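Local atomic coordinates of RctB replication initiator protein (Vibrio cholerae, PDB entry 5UBE), a protein that initiates replication of the second chromosome of the cholera bacterium, probably by binding DNA, with an N-terminal domain of helix-turn-helix type. Residues R7-P12 and V99-G104; D29-Y34 and L47-S52; S64-I69 and L76-I81; F94-V99 and M110-I115. All blocks are in the same frame, centred on the assembly; numbering follows the deposited sequence.

Contact 1: residues R7-P12 and V99-G104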
loop_
_atom_site.group_PDB
_atom_site.type_symbol
_atom_site.label_atom_id
_atom_site.label_comp_id
_atom_site.label_asym_id
_atom_site.label_seq_id
_atom_site.Cartn_x
_atom_site.Cartn_y
_atom_site.Cartn_z
ATOM N N ARG A 7 13.324 -7.488 0.369
ATOM C CA ARG A 7 13.143 -8.920 0.598
ATOM C C ARG A 7 12.902 -9.189 2.072
ATOM O O ARG A 7 12.130 -10.072 2.438
ATOM C CB ARG A 7 14.364 -9.717 0.119
ATOM C CG ARG A 7 14.520 -9.825 -1.405
ATOM C CD ARG A 7 13.706 -10.975 -1.994
ATOM N NE ARG A 7 14.046 -12.260 -1.386
ATOM C CZ ARG A 7 13.507 -13.424 -1.739
ATOM N NH1 ARG A 7 12.600 -13.472 -2.707
ATOM N NH2 ARG A 7 13.874 -14.544 -1.128
ATOM N N LEU A 8 13.566 -8.406 2.917
ATOM C CA LEU A 8 13.637 -8.676 4.349
ATOM C C LEU A 8 13.256 -7.411 5.109
ATOM O O LEU A 8 13.979 -6.408 5.059
ATOM C CB LEU A 8 15.038 -9.162 4.720
ATOM C CG LEU A 8 15.320 -9.702 6.118
ATOM C CD1 LEU A 8 16.392 -10.782 6.050
ATOM C CD2 LEU A 8 15.769 -8.572 7.017
ATOM N N ILE A 9 12.133 -7.465 5.820
ATOM C CA ILE A 9 11.587 -6.295 6.501
ATOM C C ILE A 9 12.311 -6.104 7.826
ATOM O O ILE A 9 12.199 -6.934 8.734
ATOM C CB ILE A 9 10.074 -6.433 6.720
ATOM C CG1 ILE A 9 9.364 -6.659 5.389
ATOM C CG2 ILE A 9 9.513 -5.183 7.391
ATOM C CD1 ILE A 9 9.537 -5.512 4.415
ATOM N N LYS A 10 13.018 -4.988 7.953
ATOM C CA LYS A 10 13.864 -4.745 9.110
ATOM C C LYS A 10 13.112 -3.971 10.186
ATOM O O LYS A 10 12.104 -3.307 9.924
ATOM C CB LYS A 10 15.129 -3.986 8.705
ATOM C CG LYS A 10 15.918 -4.658 7.591
ATOM C CD LYS A 10 17.247 -3.958 7.332
ATOM C CE LYS A 10 18.297 -4.348 8.360
ATOM N NZ LYS A 10 18.635 -5.799 8.282
ATOM N N LEU A 11 13.621 -4.086 11.415
ATOM C CA LEU A 11 13.088 -3.359 12.553
ATOM C C LEU A 11 13.150 -1.856 12.285
ATOM O O LEU A 11 13.957 -1.397 11.475
ATOM C CB LEU A 11 13.877 -3.714 13.814
ATOM C CG LEU A 11 13.527 -5.043 14.494
ATOM C CD1 LEU A 11 12.014 -5.190 14.650
ATOM C CD2 LEU A 11 14.113 -6.248 13.773
ATOM N N PRO A 12 12.305 -1.058 12.957
ATOM C CA PRO A 12 11.355 -1.395 14.023
ATOM C C PRO A 12 10.030 -2.028 13.555
ATOM O O PRO A 12 9.189 -2.323 14.411
ATOM C CB PRO A 12 11.093 -0.037 14.674
ATOM C CG PRO A 12 11.222 0.931 13.544
ATOM C CD PRO A 12 12.300 0.385 12.652
ATOM N N VAL A 99 6.388 -11.231 2.204
ATOM C CA VAL A 99 7.718 -10.912 2.704
ATOM C C VAL A 99 7.852 -11.439 4.126
ATOM O O VAL A 99 6.862 -11.692 4.817
ATOM C CB VAL A 99 8.009 -9.397 2.678
ATOM C CG1 VAL A 99 7.947 -8.873 1.258
ATOM C CG2 VAL A 99 7.033 -8.657 3.581
ATOM N N ARG A 100 9.098 -11.599 4.562
ATOM C CA ARG A 100 9.398 -12.043 5.915
ATOM C C ARG A 100 10.213 -10.981 6.635
ATOM O O ARG A 100 10.742 -10.048 6.024
ATOM C CB ARG A 100 10.159 -13.377 5.915
ATOM C CG ARG A 100 9.507 -14.463 5.071
ATOM C CD ARG A 100 10.335 -15.737 5.065
ATOM N NE ARG A 100 9.705 -16.802 4.290
ATOM C CZ ARG A 100 10.239 -18.003 4.096
ATOM N NH1 ARG A 100 11.424 -18.298 4.616
ATOM N NH2 ARG A 100 9.589 -18.912 3.378
ATOM N N PHE A 101 10.293 -11.119 7.955
ATOM C CA PHE A 101 11.161 -10.255 8.746
ATOM C C PHE A 101 12.539 -10.876 8.925
ATOM O O PHE A 101 13.549 -10.173 8.830
ATOM C CB PHE A 101 10.510 -9.962 10.099
ATOM C CG PHE A 101 9.112 -9.410 9.982
ATOM C CD1 PHE A 101 8.024 -10.259 9.876
ATOM C CD2 PHE A 101 8.891 -8.040 9.966
ATOM C CE1 PHE A 101 6.737 -9.751 9.757
ATOM C CE2 PHE A 101 7.610 -7.528 9.849
ATOM C CZ PHE A 101 6.534 -8.382 9.745
ATOM N N GLU A 102 12.580 -12.188 9.184
ATOM C CA GLU A 102 13.795 -13.012 9.116
ATOM C C GLU A 102 14.961 -12.425 9.909
ATOM O O GLU A 102 16.129 -12.674 9.598
ATOM C CB GLU A 102 14.210 -13.260 7.663
ATOM C CG GLU A 102 13.419 -14.361 6.965
ATOM C CD GLU A 102 13.771 -14.486 5.492
ATOM O OE1 GLU A 102 14.368 -13.535 4.943
ATOM O OE2 GLU A 102 13.455 -15.533 4.885
ATOM N N GLU A 103 14.661 -11.650 10.945
ATOM C CA GLU A 103 15.670 -11.135 11.865
ATOM C C GLU A 103 15.316 -11.616 13.267
ATOM O O GLU A 103 15.007 -10.817 14.157
ATOM C CB GLU A 103 15.759 -9.606 11.786
ATOM C CG GLU A 103 16.346 -9.105 10.477
ATOM C CD GLU A 103 16.526 -7.598 10.439
ATOM O OE1 GLU A 103 15.990 -6.905 11.332
ATOM O OE2 GLU A 103 17.210 -7.109 9.514
ATOM N N GLY A 104 15.362 -12.933 13.457
ATOM C CA GLY A 104 14.893 -13.514 14.696
ATOM C C GLY A 104 13.407 -13.374 14.913
ATOM O O GLY A 104 12.949 -13.412 16.061
#
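The backbone N of Ile-9 donates to the carbonyl O of Arg-100, 2.9 Å away. The N-H points straight at the oxygen (179°), which receives it in its carbonyl plane, and this bond goes with a single bridge between Leu-8 and Arg-100. Ile-9, a branched apolar residue in a buried place, then fills the angle between two side chains of the other segment: its CG1 lies 3.6 Å from CG2 of Val-99, and its CB 3.8 Å from CD2 of Phe-101. With chi1 at -57°, CG1 swings away from its own carbonyl carbon and over to Val-99, while CG2 is left near the Phe-101 ring. A weaker CA-H...O contact joins CA of Phe-101 to O of Ile-9. At the exposed side Leu-8 crosses the chains of Glu-102 and Glu-103, and its CG also lies 3.3 Å from O of Phe-101. Lys-10 bends toward the Glu-103 carboxylate as a salt-bridge partner, although the modelled positions of both charged groups are doubtful. The N-terminal segment thus lies against the end of strand 94-100; Val-99 of that strand and Phe-101 just after it both touch Thr-109 of strand 108-114.

Contact 2: residues D29-Y34 and L47-S52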
loop_
_atom_site.group_PDB
_atom_site.type_symbol
_atom_site.label_atom_id
_atom_site.label_comp_id
_atom_site.label_asym_id
_atom_site.label_seq_id
_atom_site.Cartn_x
_atom_site.Cartn_y
_atom_site.Cartn_z
ATOM N N ASP A 29 2.459 10.049 -10.080
ATOM C CA ASP A 29 1.828 10.281 -11.380
ATOM C C ASP A 29 0.876 9.152 -11.767
ATOM O O ASP A 29 -0.179 9.405 -12.360
ATOM C CB ASP A 29 2.888 10.447 -12.469
ATOM C CG ASP A 29 3.825 11.614 -12.206
ATOM O OD1 ASP A 29 3.381 12.648 -11.658
ATOM O OD2 ASP A 29 5.013 11.490 -12.560
ATOM N N TRP A 30 1.248 7.901 -11.468
ATOM C CA TRP A 30 0.426 6.754 -11.844
ATOM C C TRP A 30 -0.979 6.868 -11.275
ATOM O O TRP A 30 -1.951 6.428 -11.904
ATOM C CB TRP A 30 1.070 5.460 -11.346
ATOM C CG TRP A 30 2.411 5.161 -11.929
ATOM C CD1 TRP A 30 3.035 5.825 -12.956
ATOM C CD2 TRP A 30 3.289 4.092 -11.548
ATOM N NE1 TRP A 30 4.251 5.246 -13.215
ATOM C CE2 TRP A 30 4.430 4.177 -12.374
ATOM C CE3 TRP A 30 3.226 3.079 -10.584
ATOM C CZ2 TRP A 30 5.506 3.290 -12.261
ATOM C CZ3 TRP A 30 4.294 2.190 -10.482
ATOM C CH2 TRP A 30 5.420 2.305 -11.313
ATOM N N ILE A 31 -1.096 7.423 -10.068
ATOM C CA ILE A 31 -2.376 7.442 -9.357
ATOM C C ILE A 31 -3.401 8.267 -10.122
ATOM O O ILE A 31 -4.573 7.884 -10.226
ATOM C CB ILE A 31 -2.171 7.960 -7.916
ATOM C CG1 ILE A 31 -1.517 6.877 -7.058
ATOM C CG2 ILE A 31 -3.492 8.435 -7.290
ATOM C CD1 ILE A 31 -1.013 7.378 -5.681
ATOM N N GLU A 32 -2.980 9.407 -10.673
ATOM C CA GLU A 32 -3.864 10.150 -11.566
ATOM C C GLU A 32 -4.168 9.365 -12.832
ATOM O O GLU A 32 -5.269 9.478 -13.381
ATOM C CB GLU A 32 -3.249 11.508 -11.912
ATOM C CG GLU A 32 -2.951 12.355 -10.659
ATOM C CD GLU A 32 -2.600 13.804 -10.967
ATOM O OE1 GLU A 32 -2.106 14.083 -12.084
ATOM O OE2 GLU A 32 -2.822 14.660 -10.079
ATOM N N GLN A 33 -3.220 8.554 -13.306
ATOM C CA GLN A 33 -3.488 7.772 -14.509
ATOM C C GLN A 33 -4.392 6.578 -14.235
ATOM O O GLN A 33 -5.148 6.178 -15.126
ATOM C CB GLN A 33 -2.184 7.295 -15.147
ATOM C CG GLN A 33 -1.379 8.400 -15.796
ATOM C CD GLN A 33 -0.091 7.878 -16.385
ATOM O OE1 GLN A 33 0.730 7.317 -15.674
ATOM N NE2 GLN A 33 0.076 8.028 -17.699
ATOM N N TYR A 34 -4.341 6.007 -13.022
ATOM C CA TYR A 34 -5.202 4.866 -12.696
ATOM C C TYR A 34 -6.676 5.203 -12.871
ATOM O O TYR A 34 -7.496 4.315 -13.135
ATOM C CB TYR A 34 -4.978 4.419 -11.251
ATOM C CG TYR A 34 -3.679 3.722 -10.936
ATOM C CD1 TYR A 34 -3.024 2.937 -11.877
ATOM C CD2 TYR A 34 -3.117 3.833 -9.662
ATOM C CE1 TYR A 34 -1.837 2.295 -11.560
ATOM C CE2 TYR A 34 -1.941 3.200 -9.340
ATOM C CZ TYR A 34 -1.310 2.426 -10.285
ATOM O OH TYR A 34 -0.139 1.803 -9.925
ATOM N N LEU A 47 -7.533 5.735 -0.652
ATOM C CA LEU A 47 -6.433 4.930 -0.135
ATOM C C LEU A 47 -5.119 5.274 -0.839
ATOM O O LEU A 47 -4.095 5.478 -0.181
ATOM C CB LEU A 47 -6.750 3.441 -0.293
ATOM C CG LEU A 47 -5.601 2.524 0.129
ATOM C CD1 LEU A 47 -5.420 2.607 1.628
ATOM C CD2 LEU A 47 -5.807 1.084 -0.317
ATOM N N LEU A 48 -5.129 5.350 -2.182
ATOM C CA LEU A 48 -3.890 5.605 -2.922
ATOM C C LEU A 48 -3.282 6.952 -2.544
ATOM O O LEU A 48 -2.075 7.051 -2.288
ATOM C CB LEU A 48 -4.130 5.531 -4.434
ATOM C CG LEU A 48 -4.782 4.235 -4.909
ATOM C CD1 LEU A 48 -4.778 4.176 -6.413
ATOM C CD2 LEU A 48 -4.098 3.008 -4.305
ATOM N N ASN A 49 -4.106 8.003 -2.492
ATOM C CA ASN A 49 -3.602 9.314 -2.093
ATOM C C ASN A 49 -3.003 9.271 -0.691
ATOM O O ASN A 49 -1.999 9.936 -0.414
ATOM C CB ASN A 49 -4.727 10.348 -2.158
ATOM C CG ASN A 49 -5.050 10.768 -3.576
ATOM O OD1 ASN A 49 -4.262 10.538 -4.487
ATOM N ND2 ASN A 49 -6.207 11.398 -3.767
ATOM N N LEU A 50 -3.613 8.494 0.208
ATOM C CA LEU A 50 -3.118 8.408 1.579
ATOM C C LEU A 50 -1.730 7.784 1.623
ATOM O O LEU A 50 -0.817 8.320 2.266
ATOM C CB LEU A 50 -4.087 7.595 2.427
ATOM C CG LEU A 50 -3.992 7.712 3.944
ATOM C CD1 LEU A 50 -4.345 9.125 4.395
ATOM C CD2 LEU A 50 -4.931 6.687 4.571
ATOM N N ILE A 51 -1.568 6.630 0.968
ATOM C CA ILE A 51 -0.257 5.991 0.857
ATOM C C ILE A 51 0.772 6.973 0.310
ATOM O O ILE A 51 1.863 7.134 0.864
ATOM C CB ILE A 51 -0.350 4.743 -0.040
ATOM C CG1 ILE A 51 -1.264 3.677 0.592
ATOM C CG2 ILE A 51 1.071 4.216 -0.364
ATOM C CD1 ILE A 51 -1.885 2.736 -0.419
ATOM N N SER A 52 0.449 7.616 -0.811
ATOM C CA SER A 52 1.370 8.580 -1.410
ATOM C C SER A 52 1.758 9.667 -0.413
ATOM O O SER A 52 2.944 9.903 -0.155
ATOM C CB SER A 52 0.729 9.185 -2.661
ATOM O OG SER A 52 1.601 10.103 -3.278
#
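Ile-31 turns CG1 away from its own carbonyl carbon (chi1 -75°) and carries on extended, a shape that drives CD1 across to the backbone of the other helix. Leu-48 does likewise from its side, with chi1 at -54°, and its CD1 branch comes up to the ring of Tyr-34. CD1 of Ile-31 comes to 3.8 Å from CB of Leu-48 and 3.9 Å from CB of Ser-52, one turn further on; the small serine lets the isoleucine CD1 approach the helix closely. The other branch of Ile-31, CG2, lies 3.6 Å from OD1 of Asn-49, a polar residue at the exposed margin. Beside this pair CD1 of Leu-48 meets CD2 of Tyr-34 at 3.7 Å, the two side chains crossing at about a right angle.

The segments belong to helices 26-34 and 42-55 and run antiparallel (176°), their axes 10.4 Å apart, a spacing bridged by isoleucine and leucine. Phe-114 of strand 108-114 touches both Tyr-34 and Leu-48 and so extends the same hydrophobic core. No hydrogen bond joins the two segments. The tyrosine hydroxyl is bonded instead to O of Ile-115, so a phenol can sit in this buried place with its polar end satisfied, while adhesion between these segments rests mainly on apolar packing.

Contact 3: residues S64-I69 and L76-I81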
loop_
_atom_site.group_PDB
_atom_site.type_symbol
_atom_site.label_atom_id
_atom_site.label_comp_id
_atom_site.label_asym_id
_atom_site.label_seq_id
_atom_site.Cartn_x
_atom_site.Cartn_y
_atom_site.Cartn_z
ATOM N N SER A 64 2.858 1.493 6.351
ATOM C CA SER A 64 2.079 0.355 6.823
ATOM C C SER A 64 0.607 0.745 6.921
ATOM O O SER A 64 0.264 1.929 6.933
ATOM C CB SER A 64 2.607 -0.134 8.176
ATOM O OG SER A 64 2.457 0.869 9.154
ATOM N N THR A 65 -0.274 -0.267 6.952
ATOM C CA THR A 65 -1.688 0.018 7.222
ATOM C C THR A 65 -1.867 0.677 8.591
ATOM O O THR A 65 -2.758 1.519 8.767
ATOM C CB THR A 65 -2.536 -1.262 7.104
ATOM O OG1 THR A 65 -1.984 -2.303 7.918
ATOM C CG2 THR A 65 -2.549 -1.733 5.696
ATOM N N THR A 66 -1.002 0.358 9.558
ATOM C CA THR A 66 -1.094 1.024 10.861
ATOM C C THR A 66 -0.850 2.521 10.719
ATOM O O THR A 66 -1.589 3.338 11.280
ATOM C CB THR A 66 -0.106 0.403 11.855
ATOM O OG1 THR A 66 -0.587 -0.892 12.247
ATOM C CG2 THR A 66 0.039 1.286 13.120
ATOM N N GLU A 67 0.167 2.901 9.945
ATOM C CA GLU A 67 0.428 4.316 9.705
ATOM C C GLU A 67 -0.709 4.960 8.922
ATOM O O GLU A 67 -0.992 6.150 9.107
ATOM C CB GLU A 67 1.780 4.482 8.975
ATOM C CG GLU A 67 2.975 3.958 9.785
ATOM C CD GLU A 67 4.315 4.036 9.044
ATOM O OE1 GLU A 67 4.361 3.755 7.832
ATOM O OE2 GLU A 67 5.331 4.376 9.679
ATOM N N LEU A 68 -1.355 4.200 8.034
ATOM C CA LEU A 68 -2.487 4.741 7.285
ATOM C C LEU A 68 -3.653 5.072 8.209
ATOM O O LEU A 68 -4.276 6.135 8.078
ATOM C CB LEU A 68 -2.929 3.760 6.200
ATOM C CG LEU A 68 -1.951 3.565 5.032
ATOM C CD1 LEU A 68 -2.571 2.733 3.937
ATOM C CD2 LEU A 68 -1.456 4.897 4.464
ATOM N N ILE A 69 -3.972 4.165 9.134
ATOM C CA ILE A 69 -4.989 4.455 10.143
ATOM C C ILE A 69 -4.662 5.758 10.860
ATOM O O ILE A 69 -5.482 6.680 10.923
ATOM C CB ILE A 69 -5.103 3.283 11.134
ATOM C CG1 ILE A 69 -5.684 2.052 10.422
ATOM C CG2 ILE A 69 -5.962 3.679 12.352
ATOM C CD1 ILE A 69 -5.483 0.761 11.210
ATOM N N LEU A 76 -10.419 6.113 9.026
ATOM C CA LEU A 76 -10.344 4.848 8.307
ATOM C C LEU A 76 -9.784 3.805 9.262
ATOM O O LEU A 76 -8.742 4.026 9.885
ATOM C CB LEU A 76 -9.464 4.955 7.062
ATOM C CG LEU A 76 -10.151 5.525 5.818
ATOM C CD1 LEU A 76 -10.382 7.020 5.994
ATOM C CD2 LEU A 76 -9.347 5.241 4.563
ATOM N N THR A 77 -10.493 2.692 9.396
ATOM C CA THR A 77 -10.090 1.611 10.272
ATOM C C THR A 77 -9.240 0.628 9.485
ATOM O O THR A 77 -9.061 0.768 8.280
ATOM C CB THR A 77 -11.314 0.905 10.825
ATOM O OG1 THR A 77 -12.122 0.502 9.714
ATOM C CG2 THR A 77 -12.110 1.843 11.727
ATOM N N ARG A 78 -8.715 -0.387 10.173
ATOM C CA ARG A 78 -8.071 -1.486 9.471
ATOM C C ARG A 78 -9.027 -2.126 8.476
ATOM O O ARG A 78 -8.640 -2.473 7.353
ATOM C CB ARG A 78 -7.562 -2.528 10.464
ATOM C CG ARG A 78 -6.431 -3.365 9.878
ATOM C CD ARG A 78 -5.715 -4.215 10.905
ATOM N NE ARG A 78 -5.069 -3.423 11.946
ATOM C CZ ARG A 78 -3.812 -2.988 11.885
ATOM N NH1 ARG A 78 -3.054 -3.255 10.822
ATOM N NH2 ARG A 78 -3.317 -2.278 12.883
ATOM N N ALA A 79 -10.290 -2.275 8.865
ATOM C CA ALA A 79 -11.255 -2.921 7.992
ATOM C C ALA A 79 -11.503 -2.100 6.731
ATOM O O ALA A 79 -11.617 -2.664 5.638
ATOM C CB ALA A 79 -12.558 -3.166 8.750
ATOM N N ALA A 80 -11.603 -0.772 6.860
ATOM C CA ALA A 80 -11.862 0.055 5.684
ATOM C C ALA A 80 -10.658 0.077 4.744
ATOM O O ALA A 80 -10.824 0.018 3.520
ATOM C CB ALA A 80 -12.250 1.473 6.110
ATOM N N ILE A 81 -9.441 0.165 5.297
ATOM C CA ILE A 81 -8.230 0.046 4.480
ATOM C C ILE A 81 -8.226 -1.289 3.739
ATOM O O ILE A 81 -8.065 -1.347 2.513
ATOM C CB ILE A 81 -6.967 0.201 5.351
ATOM C CG1 ILE A 81 -6.915 1.550 6.111
ATOM C CG2 ILE A 81 -5.708 -0.029 4.513
ATOM C CD1 ILE A 81 -6.794 2.784 5.234
#
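One side-chain hydrogen bond crosses between the segments: NH2 of Arg-78 donates to OG1 of Thr-66 over 3.1 Å, at 162° and close to the guanidinium plane. With CG opposite its backbone N (chi1 -157°) the arginine starts out extended, and the bend at chi3 then turns the guanidinium toward Thr-66. Thr-66 OG1 is also hydrogen-bonded to O of Lys-16, so a single hydroxyl ties the arginine to the loop before strand 20-22. NH1 lies near OG1 of Thr-65, but the angle there is too poor for a bond.

Both helices begin with a capping hydroxyl. OG of Ser-64 accepts from N of Glu-67 at 3.2 Å, and OE1 of Glu-67 accepts in return from N of Ser-64 at 3.1 Å, which makes a capping box; OG1 of Thr-77 caps the second helix through N of Ala-80. Short helix 65-71, a turn and the longer helix 78-91 follow one another within the helix-turn-helix domain, an arrangement consistent with that motif.

Packing contacts complete the set. Toward the exposed side CD1 of Ile-69 lies 4.0 Å above one face of the Arg-78 guanidinium, offset toward its rim, and 3.6 Å from N of Arg-78 at the start of the second helix. Deeper in, Ile-81 divides its branches: CG2 meets CG2 of Thr-65 at 3.8 Å, and CD1 meets CB of Leu-68 at 4.1 Å. Leu-68 and Ile-81 both go on to touch Leu-47 of helix 42-55.

Contact 4: residues F94-V99 and M110-I115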
loop_
_atom_site.group_PDB
_atom_site.type_symbol
_atom_site.label_atom_id
_atom_site.label_comp_id
_atom_site.label_asym_id
_atom_site.label_seq_id
_atom_site.Cartn_x
_atom_site.Cartn_y
_atom_site.Cartn_z
ATOM N N PHE A 94 -1.913 -3.242 -7.597
ATOM C CA PHE A 94 -0.833 -3.664 -6.722
ATOM C C PHE A 94 -0.409 -5.086 -7.034
ATOM O O PHE A 94 -1.255 -5.977 -7.174
ATOM C CB PHE A 94 -1.250 -3.643 -5.242
ATOM C CG PHE A 94 -1.512 -2.291 -4.695
ATOM C CD1 PHE A 94 -0.461 -1.422 -4.432
ATOM C CD2 PHE A 94 -2.813 -1.903 -4.387
ATOM C CE1 PHE A 94 -0.697 -0.172 -3.892
ATOM C CE2 PHE A 94 -3.060 -0.657 -3.850
ATOM C CZ PHE A 94 -2.006 0.206 -3.594
ATOM N N LYS A 95 0.903 -5.301 -7.077
ATOM C CA LYS A 95 1.467 -6.638 -6.971
ATOM C C LYS A 95 1.618 -7.000 -5.497
ATOM O O LYS A 95 2.321 -6.303 -4.744
ATOM C CB LYS A 95 2.813 -6.709 -7.674
ATOM C CG LYS A 95 3.409 -8.100 -7.720
ATOM C CD LYS A 95 4.691 -8.105 -8.537
ATOM C CE LYS A 95 5.270 -9.504 -8.652
ATOM N NZ LYS A 95 6.637 -9.481 -9.237
ATOM N N GLN A 96 0.963 -8.088 -5.092
ATOM C CA GLN A 96 1.081 -8.602 -3.730
ATOM C C GLN A 96 2.324 -9.473 -3.617
ATOM O O GLN A 96 2.460 -10.473 -4.330
ATOM C CB GLN A 96 -0.158 -9.398 -3.340
ATOM C CG GLN A 96 -1.440 -8.601 -3.352
ATOM C CD GLN A 96 -2.530 -9.278 -2.541
ATOM O OE1 GLN A 96 -3.424 -9.908 -3.102
ATOM N NE2 GLN A 96 -2.456 -9.158 -1.207
ATOM N N ILE A 97 3.215 -9.098 -2.707
ATOM C CA ILE A 97 4.489 -9.773 -2.489
ATOM C C ILE A 97 4.536 -10.243 -1.043
ATOM O O ILE A 97 4.587 -9.399 -0.139
ATOM C CB ILE A 97 5.661 -8.826 -2.778
ATOM C CG1 ILE A 97 5.532 -8.236 -4.189
ATOM C CG2 ILE A 97 6.998 -9.531 -2.558
ATOM C CD1 ILE A 97 6.523 -7.120 -4.484
ATOM N N PRO A 98 4.504 -11.545 -0.757
ATOM C CA PRO A 98 4.709 -11.985 0.628
ATOM C C PRO A 98 6.168 -11.790 1.012
ATOM O O PRO A 98 7.072 -12.108 0.236
ATOM C CB PRO A 98 4.316 -13.468 0.602
ATOM C CG PRO A 98 3.537 -13.639 -0.648
ATOM C CD PRO A 98 4.125 -12.664 -1.628
ATOM N N VAL A 99 6.388 -11.231 2.204
ATOM C CA VAL A 99 7.718 -10.912 2.704
ATOM C C VAL A 99 7.852 -11.439 4.126
ATOM O O VAL A 99 6.862 -11.692 4.817
ATOM C CB VAL A 99 8.009 -9.397 2.678
ATOM C CG1 VAL A 99 7.947 -8.873 1.258
ATOM C CG2 VAL A 99 7.033 -8.657 3.581
ATOM N N MET A 110 2.180 -8.948 4.072
ATOM C CA MET A 110 2.024 -8.682 2.641
ATOM C C MET A 110 2.667 -7.352 2.254
ATOM O O MET A 110 2.388 -6.315 2.868
ATOM C CB MET A 110 0.550 -8.662 2.232
ATOM C CG MET A 110 0.077 -9.932 1.550
ATOM S SD MET A 110 1.095 -10.427 0.156
ATOM C CE MET A 110 0.295 -11.982 -0.254
ATOM N N LEU A 111 3.508 -7.382 1.226
ATOM C CA LEU A 111 4.061 -6.169 0.643
ATOM C C LEU A 111 3.321 -5.859 -0.650
ATOM O O LEU A 111 3.035 -6.758 -1.441
ATOM C CB LEU A 111 5.559 -6.314 0.373
ATOM C CG LEU A 111 6.242 -5.057 -0.164
ATOM C CD1 LEU A 111 6.154 -3.935 0.861
ATOM C CD2 LEU A 111 7.686 -5.355 -0.535
ATOM N N HIS A 112 3.011 -4.585 -0.857
ATOM C CA HIS A 112 2.222 -4.154 -2.004
ATOM C C HIS A 112 3.016 -3.109 -2.759
ATOM O O HIS A 112 3.435 -2.104 -2.176
ATOM C CB HIS A 112 0.863 -3.604 -1.562
ATOM C CG HIS A 112 0.058 -4.606 -0.811
ATOM N ND1 HIS A 112 -1.009 -5.277 -1.369
ATOM C CD2 HIS A 112 0.214 -5.108 0.434
ATOM C CE1 HIS A 112 -1.499 -6.126 -0.484
ATOM N NE2 HIS A 112 -0.775 -6.045 0.618
ATOM N N ARG A 113 3.213 -3.353 -4.050
ATOM C CA ARG A 113 4.016 -2.508 -4.923
ATOM C C ARG A 113 3.124 -1.988 -6.036
ATOM O O ARG A 113 2.412 -2.764 -6.673
ATOM C CB ARG A 113 5.199 -3.295 -5.499
ATOM C CG ARG A 113 5.774 -2.741 -6.800
ATOM C CD ARG A 113 6.902 -3.638 -7.266
ATOM N NE ARG A 113 7.791 -3.955 -6.151
ATOM C CZ ARG A 113 8.703 -4.920 -6.158
ATOM N NH1 ARG A 113 8.861 -5.688 -7.230
ATOM N NH2 ARG A 113 9.459 -5.121 -5.087
ATOM N N PHE A 114 3.127 -0.675 -6.234
ATOM C CA PHE A 114 2.352 -0.099 -7.317
ATOM C C PHE A 114 2.814 -0.689 -8.638
ATOM O O PHE A 114 3.997 -0.987 -8.822
ATOM C CB PHE A 114 2.497 1.423 -7.321
ATOM C CG PHE A 114 1.675 2.119 -6.241
ATOM C CD1 PHE A 114 0.307 2.331 -6.418
ATOM C CD2 PHE A 114 2.269 2.558 -5.062
ATOM C CE1 PHE A 114 -0.441 2.976 -5.446
ATOM C CE2 PHE A 114 1.514 3.201 -4.065
ATOM C CZ PHE A 114 0.157 3.409 -4.264
ATOM N N ILE A 115 1.864 -0.906 -9.543
ATOM C CA ILE A 115 2.132 -1.466 -10.860
ATOM C C ILE A 115 1.988 -0.348 -11.881
ATOM O O ILE A 115 1.020 0.419 -11.844
ATOM C CB ILE A 115 1.187 -2.644 -11.183
ATOM C CG1 ILE A 115 1.216 -3.680 -10.057
ATOM C CG2 ILE A 115 1.605 -3.317 -12.484
ATOM C CD1 ILE A 115 0.434 -4.937 -10.352
#
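Lys-95 and Arg-113 exchange two backbone hydrogen bonds, N of Lys-95 to O of Arg-113 at 3.0 Å and N of Arg-113 to O of Lys-95 at 3.2 Å. Ile-97 and Leu-111 exchange a shorter pair, each N meeting the partner's O at 2.7 Å, and the four bonds hold the strands antiparallel. NE and NH2 of Arg-113 have partners elsewhere, NE in a salt bridge to Glu-22 of strand 20-22. CD1 of Ile-97 sits 3.5 Å above the centre of one face of the Arg-113 guanidinium, an apolar cover that does not compete for its in-plane N-H groups.

On the other face Phe-94, His-112 and Phe-114 form an aromatic cluster. His-112 turns its edge to the face of Phe-94, the planes at 90°, while CE1 of Phe-94 rests 3.5 Å from CE1 of Phe-114, over that ring's face. ND1 of His-112 is buried without a polar partner in the model. Nearby, Met-110 bends at chi2, and its flexible thioether chain lets CE lie alongside the proline ring, 3.7 Å from CG of Pro-98.

The pair is a beta hairpin with strand 94-100 at the sheet's edge; strand 20-22 bonds to the far side of 108-114, and helices 42-55 and 78-91 pack on the aromatic face.

Contacts 2, 3 and 4 follow in series along the chain, whereas contact 1 joins the N-terminal segment to a much later one and encloses contacts 2 and 3 in sequence. Contacts 1 and 4 share Val-99 and strand 94-100, with centres about 15 Å apart. Contact 2 links contacts 3 and 4: Leu-47 and Ile-51 pack on Leu-68 of contact 3, while Leu-48 meets Phe-94, and Tyr-34 meets Phe-114 and Ile-115, of contact 4. Contacts 3 and 4 do not touch, their nearest atoms being about 7 Å apart, and contact 1 lies about 26 Å from contact 2, centre to centre. Helices and hairpin thus make one compact domain, consistent with a DNA-binding role.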